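Side-chain contacts in peptide ABC transporter, peptide-binding protein (Thermus thermophilus, PDB 2D5W), which binds oligopeptides, here a pentapeptide, and probably hands them to an ABC transporter for uptake across the membrane: residues 536-539 / 540-544; 323-326 / 327-331. All blocks are in the same frame, centred on the assembly; numbering follows the deposited sequence.

Contact 1 (536-539 / 540-544); sequences EIWA and EELPA
With CG of W538 anti to the backbone N (chi1 -174°) and the indole turned nearly perpendicular to that bond (chi2 97°), the ring leans forward along the helix, and the chain, turning off at L542, brings P543 against it. The proline meets it from one face: CG of P543 stands 3.6 Å from the centroid of the five-membered ring of W538, a CH-pi contact, and is nearest to the NE1 corner, at 3.3 Å from W538 NE1. P543 CD lies over the same face, displaced toward the rim. The six-membered ring reaches farther on, where CH2 of W538 approaches the carbonyl oxygen of A544 at 3.5 Å, from an oblique direction; this buried oxygen has no polar partner in the model. CD2 of L542 touches the indole loosely, 4.4 Å from W538 CZ3, while CG of L542 rests on the carbonyl oxygen of A539 at 3.5 Å.

The backbone explains why these side chains converge. The E541 N to I537 O bond continues the helical pattern, and L542 N then donates to W538 O over 2.8 Å. L542 itself takes up positive phi (46°), which turns the chain out of the helix and carries P543 back beside the indole. CD of P543 also packs 3.4 Å from W538 O, so this oxygen is covered by the ring of the proline as well as bonded to L542 N. Beyond the two segments, F479 meets the indole edge-to-face and W355 meets it at an angle. The arrangement is a helix C-terminus closed by a residue of positive phi and followed by proline, here joining helix 524-541 to strand 544-557.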
loop_
_atom_site.group_PDB
_atom_site.type_symbol
_atom_site.label_atom_id
_atom_site.label_comp_id
_atom_site.label_asym_id
_atom_site.label_seq_id
_atom_site.Cartn_x
_atom_site.Cartn_y
_atom_site.Cartn_z
ATOM N N GLU A 536 -8.055 -21.306 -0.861
ATOM C CA GLU A 536 -7.836 -22.655 -0.340
ATOM C C GLU A 536 -6.452 -23.138 -0.781
ATOM O O GLU A 536 -5.695 -23.697 0.015
ATOM C CB GLU A 536 -8.911 -23.616 -0.863
ATOM C CG GLU A 536 -10.296 -23.424 -0.256
ATOM C CD GLU A 536 -10.453 -24.084 1.108
ATOM O OE1 GLU A 536 -11.542 -23.957 1.706
ATOM O OE2 GLU A 536 -9.497 -24.734 1.583
ATOM N N ILE A 537 -6.127 -22.921 -2.051
ATOM C CA ILE A 537 -4.830 -23.320 -2.581
ATOM C C ILE A 537 -3.726 -22.518 -1.893
ATOM O O ILE A 537 -2.702 -23.064 -1.486
ATOM C CB ILE A 537 -4.762 -23.078 -4.104
ATOM C CG1 ILE A 537 -5.721 -24.035 -4.817
ATOM C CG2 ILE A 537 -3.338 -23.265 -4.607
ATOM C CD1 ILE A 537 -5.905 -23.737 -6.289
ATOM N N TRP A 538 -3.952 -21.215 -1.759
ATOM C CA TRP A 538 -3.000 -20.314 -1.122
ATOM C C TRP A 538 -2.648 -20.804 0.286
ATOM O O TRP A 538 -1.476 -20.850 0.665
ATOM C CB TRP A 538 -3.609 -18.908 -1.048
ATOM C CG TRP A 538 -2.686 -17.833 -0.543
ATOM C CD1 TRP A 538 -1.951 -16.960 -1.296
ATOM C CD2 TRP A 538 -2.404 -17.517 0.825
ATOM N NE1 TRP A 538 -1.231 -16.117 -0.481
ATOM C CE2 TRP A 538 -1.489 -16.440 0.827
ATOM C CE3 TRP A 538 -2.836 -18.040 2.054
ATOM C CZ2 TRP A 538 -0.996 -15.875 2.009
ATOM C CZ3 TRP A 538 -2.345 -17.478 3.228
ATOM C CH2 TRP A 538 -1.435 -16.407 3.196
ATOM N N ALA A 539 -3.666 -21.180 1.056
ATOM C CA ALA A 539 -3.453 -21.641 2.423
ATOM C C ALA A 539 -2.667 -22.946 2.503
ATOM O O ALA A 539 -1.925 -23.166 3.458
ATOM C CB ALA A 539 -4.787 -21.785 3.145
ATOM N N GLU A 540 -2.825 -23.817 1.514
ATOM C CA GLU A 540 -2.082 -25.071 1.532
ATOM C C GLU A 540 -0.602 -24.831 1.257
ATOM O O GLU A 540 0.260 -25.492 1.837
ATOM C CB GLU A 540 -2.636 -26.046 0.489
ATOM C CG GLU A 540 -1.756 -27.281 0.279
ATOM C CD GLU A 540 -1.511 -28.071 1.560
ATOM O OE1 GLU A 540 -0.530 -28.844 1.603
ATOM O OE2 GLU A 540 -2.297 -27.932 2.520
ATOM N N GLU A 541 -0.312 -23.867 0.386
ATOM C CA GLU A 541 1.060 -23.562 -0.011
ATOM C C GLU A 541 1.796 -22.519 0.836
ATOM O O GLU A 541 3.028 -22.494 0.853
ATOM C CB GLU A 541 1.059 -23.118 -1.475
ATOM C CG GLU A 541 0.388 -24.109 -2.417
ATOM C CD GLU A 541 1.382 -24.999 -3.131
ATOM O OE1 GLU A 541 2.227 -25.621 -2.455
ATOM O OE2 GLU A 541 1.317 -25.076 -4.375
ATOM N N LEU A 542 1.047 -21.657 1.520
ATOM C CA LEU A 542 1.633 -20.607 2.359
ATOM C C LEU A 542 2.783 -19.832 1.706
ATOM O O LEU A 542 3.907 -19.816 2.216
ATOM C CB LEU A 542 2.117 -21.190 3.692
ATOM C CG LEU A 542 1.058 -21.730 4.653
ATOM C CD1 LEU A 542 1.759 -22.313 5.870
ATOM C CD2 LEU A 542 0.094 -20.622 5.063
ATOM N N PRO A 543 2.519 -19.174 0.563
ATOM C CA PRO A 543 3.593 -18.411 -0.088
ATOM C C PRO A 543 4.100 -17.300 0.836
ATOM O O PRO A 543 5.229 -16.834 0.708
ATOM C CB PRO A 543 2.931 -17.890 -1.362
ATOM C CG PRO A 543 1.473 -17.846 -1.014
ATOM C CD PRO A 543 1.267 -19.103 -0.211
ATOM N N ALA A 544 3.238 -16.877 1.755
ATOM C CA ALA A 544 3.577 -15.881 2.768
ATOM C C ALA A 544 2.891 -16.396 4.027
ATOM O O ALA A 544 1.945 -17.180 3.940
ATOM C CB ALA A 544 3.038 -14.505 2.394
#

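Contact 2 (323-326 / 327-331); sequences NDKR and TRQAI
R328 folds back over the first turn of its helix, toward N323, D324 and K325. Its CB lies 3.7 Å from K325 O, and CG passes 3.9 Å from D324 O. The chain then bends at chi3 (-65°), laying the guanidinium with one face over CA of K325. NE, the first nitrogen of the group, also gives a weak bond to L542 O. NH1 packs 3.6 Å from K325 CB and donates to E541 O and to a water, which in turn donates to N323 O and so ties the guanidinium to the backbone before the helix. R328 NH2 ends beside the N323 carbonyl, 3.3 Å from N323 C, and is bonded to L322 O.

D324 occupies the N-cap. Its OD1 accepts from R326 N through the anti lone pair and also from R326 NE, while OD2 takes R326 NH1 at 2.9 Å. This side-on salt bridge holds the carboxylate in the capping position; both carboxylate oxygens lie near the guanidinium plane, whereas NE and NH1 stand about 32° and 36° out of the carboxylate plane. T327 N bonds to D324 O.

Farther along, Q329 runs beside K325, and Q329 CG comes within 3.0 Å of K325 O. The same oxygen also receives the backbone N-H of Q329. NZ of K325 is held by a salt bridge to E540.

The first turns of helix 325-333 contact two helices: R326, Q329 and A330 pack on L380 of helix 374-383, and K325, R328 and Q329 reach the C-terminal end of helix 524-541.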
loop_
_atom_site.group_PDB
_atom_site.type_symbol
_atom_site.label_atom_id
_atom_site.label_comp_id
_atom_site.label_asym_id
_atom_site.label_seq_id
_atom_site.Cartn_x
_atom_site.Cartn_y
_atom_site.Cartn_z
ATOM N N ASN A 323 11.734 -22.691 -0.393
ATOM C CA ASN A 323 10.947 -22.942 -1.595
ATOM C C ASN A 323 10.032 -24.163 -1.453
ATOM O O ASN A 323 9.197 -24.422 -2.322
ATOM C CB ASN A 323 11.885 -23.114 -2.793
ATOM C CG ASN A 323 12.950 -24.174 -2.556
ATOM O OD1 ASN A 323 13.612 -24.188 -1.515
ATOM N ND2 ASN A 323 13.130 -25.060 -3.530
ATOM N N ASP A 324 10.184 -24.905 -0.359
ATOM C CA ASP A 324 9.365 -26.093 -0.102
ATOM C C ASP A 324 8.240 -25.706 0.855
ATOM O O ASP A 324 8.498 -25.173 1.931
ATOM C CB ASP A 324 10.233 -27.194 0.520
ATOM C CG ASP A 324 9.566 -28.556 0.492
ATOM O OD1 ASP A 324 8.470 -28.708 1.067
ATOM O OD2 ASP A 324 10.147 -29.483 -0.112
ATOM N N LYS A 325 6.994 -25.978 0.477
ATOM C CA LYS A 325 5.875 -25.609 1.337
ATOM C C LYS A 325 5.974 -26.210 2.735
ATOM O O LYS A 325 5.485 -25.619 3.694
ATOM C CB LYS A 325 4.534 -26.001 0.703
ATOM C CG LYS A 325 4.224 -27.488 0.687
ATOM C CD LYS A 325 2.813 -27.733 0.157
ATOM C CE LYS A 325 2.489 -29.216 0.101
ATOM N NZ LYS A 325 1.131 -29.460 -0.462
ATOM N N ARG A 326 6.599 -27.378 2.859
ATOM C CA ARG A 326 6.732 -28.009 4.168
ATOM C C ARG A 326 7.507 -27.125 5.142
ATOM O O ARG A 326 7.207 -27.092 6.334
ATOM C CB ARG A 326 7.415 -29.374 4.034
ATOM C CG ARG A 326 6.553 -30.435 3.354
ATOM C CD ARG A 326 7.334 -31.722 3.123
ATOM N NE ARG A 326 8.414 -31.525 2.162
ATOM C CZ ARG A 326 9.368 -32.416 1.910
ATOM N NH1 ARG A 326 10.308 -32.140 1.017
ATOM N NH2 ARG A 326 9.386 -33.576 2.554
ATOM N N THR A 327 8.498 -26.404 4.632
ATOM C CA THR A 327 9.296 -25.519 5.473
ATOM C C THR A 327 8.454 -24.346 5.963
ATOM O O THR A 327 8.541 -23.939 7.122
ATOM C CB THR A 327 10.497 -24.957 4.698
ATOM O OG1 THR A 327 11.224 -26.040 4.108
ATOM C CG2 THR A 327 11.419 -24.178 5.626
ATOM N N ARG A 328 7.635 -23.804 5.067
ATOM C CA ARG A 328 6.789 -22.670 5.403
ATOM C C ARG A 328 5.697 -23.090 6.384
ATOM O O ARG A 328 5.362 -22.346 7.310
ATOM C CB ARG A 328 6.220 -22.064 4.115
ATOM C CG ARG A 328 7.338 -21.686 3.137
ATOM C CD ARG A 328 6.858 -20.824 1.985
ATOM N NE ARG A 328 5.918 -21.495 1.091
ATOM C CZ ARG A 328 6.258 -22.192 0.011
ATOM N NH1 ARG A 328 5.313 -22.754 -0.734
ATOM N NH2 ARG A 328 7.530 -22.335 -0.332
ATOM N N GLN A 329 5.161 -24.293 6.198
ATOM C CA GLN A 329 4.142 -24.815 7.101
ATOM C C GLN A 329 4.766 -25.041 8.483
ATOM O O GLN A 329 4.148 -24.752 9.507
ATOM C CB GLN A 329 3.584 -26.133 6.566
ATOM C CG GLN A 329 2.913 -26.014 5.208
ATOM C CD GLN A 329 2.470 -27.354 4.664
ATOM O OE1 GLN A 329 3.109 -28.374 4.910
ATOM N NE2 GLN A 329 1.381 -27.358 3.907
ATOM N N ALA A 330 5.997 -25.552 8.507
ATOM C CA ALA A 330 6.690 -25.805 9.766
ATOM C C ALA A 330 6.875 -24.506 10.538
ATOM O O ALA A 330 6.600 -24.439 11.738
ATOM C CB ALA A 330 8.048 -26.451 9.498
ATOM N N ILE A 331 7.347 -23.472 9.853
ATOM C CA ILE A 331 7.554 -22.192 10.510
ATOM C C ILE A 331 6.244 -21.656 11.081
ATOM O O ILE A 331 6.207 -21.197 12.222
ATOM C CB ILE A 331 8.165 -21.150 9.541
ATOM C CG1 ILE A 331 9.592 -21.569 9.162
ATOM C CG2 ILE A 331 8.182 -19.765 10.196
ATOM C CD1 ILE A 331 10.224 -20.712 8.075
HETATM O O HOH W 1 6.176 -24.225 -3.098
#

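Contacts 1 and 2 have centres about 10 Å apart and touch directly, the end of helix 524-541 meeting the beginning of helix 325-333. E540 OE1 of contact 1 forms a salt bridge with K325 NZ of contact 2 at 2.7 Å, and E541 O is probably hydrogen-bonded to R328 NH1 at 2.8 Å. The E541 carbonyl at the helix C-terminus thereby faces a cationic group, which would be expected to offset the helix dipole there. K368 gives E540 a second cationic partner. Though far apart in sequence, the two contacts lie on the same side of the chain's centre, their own centres about 21 and 26 Å from it.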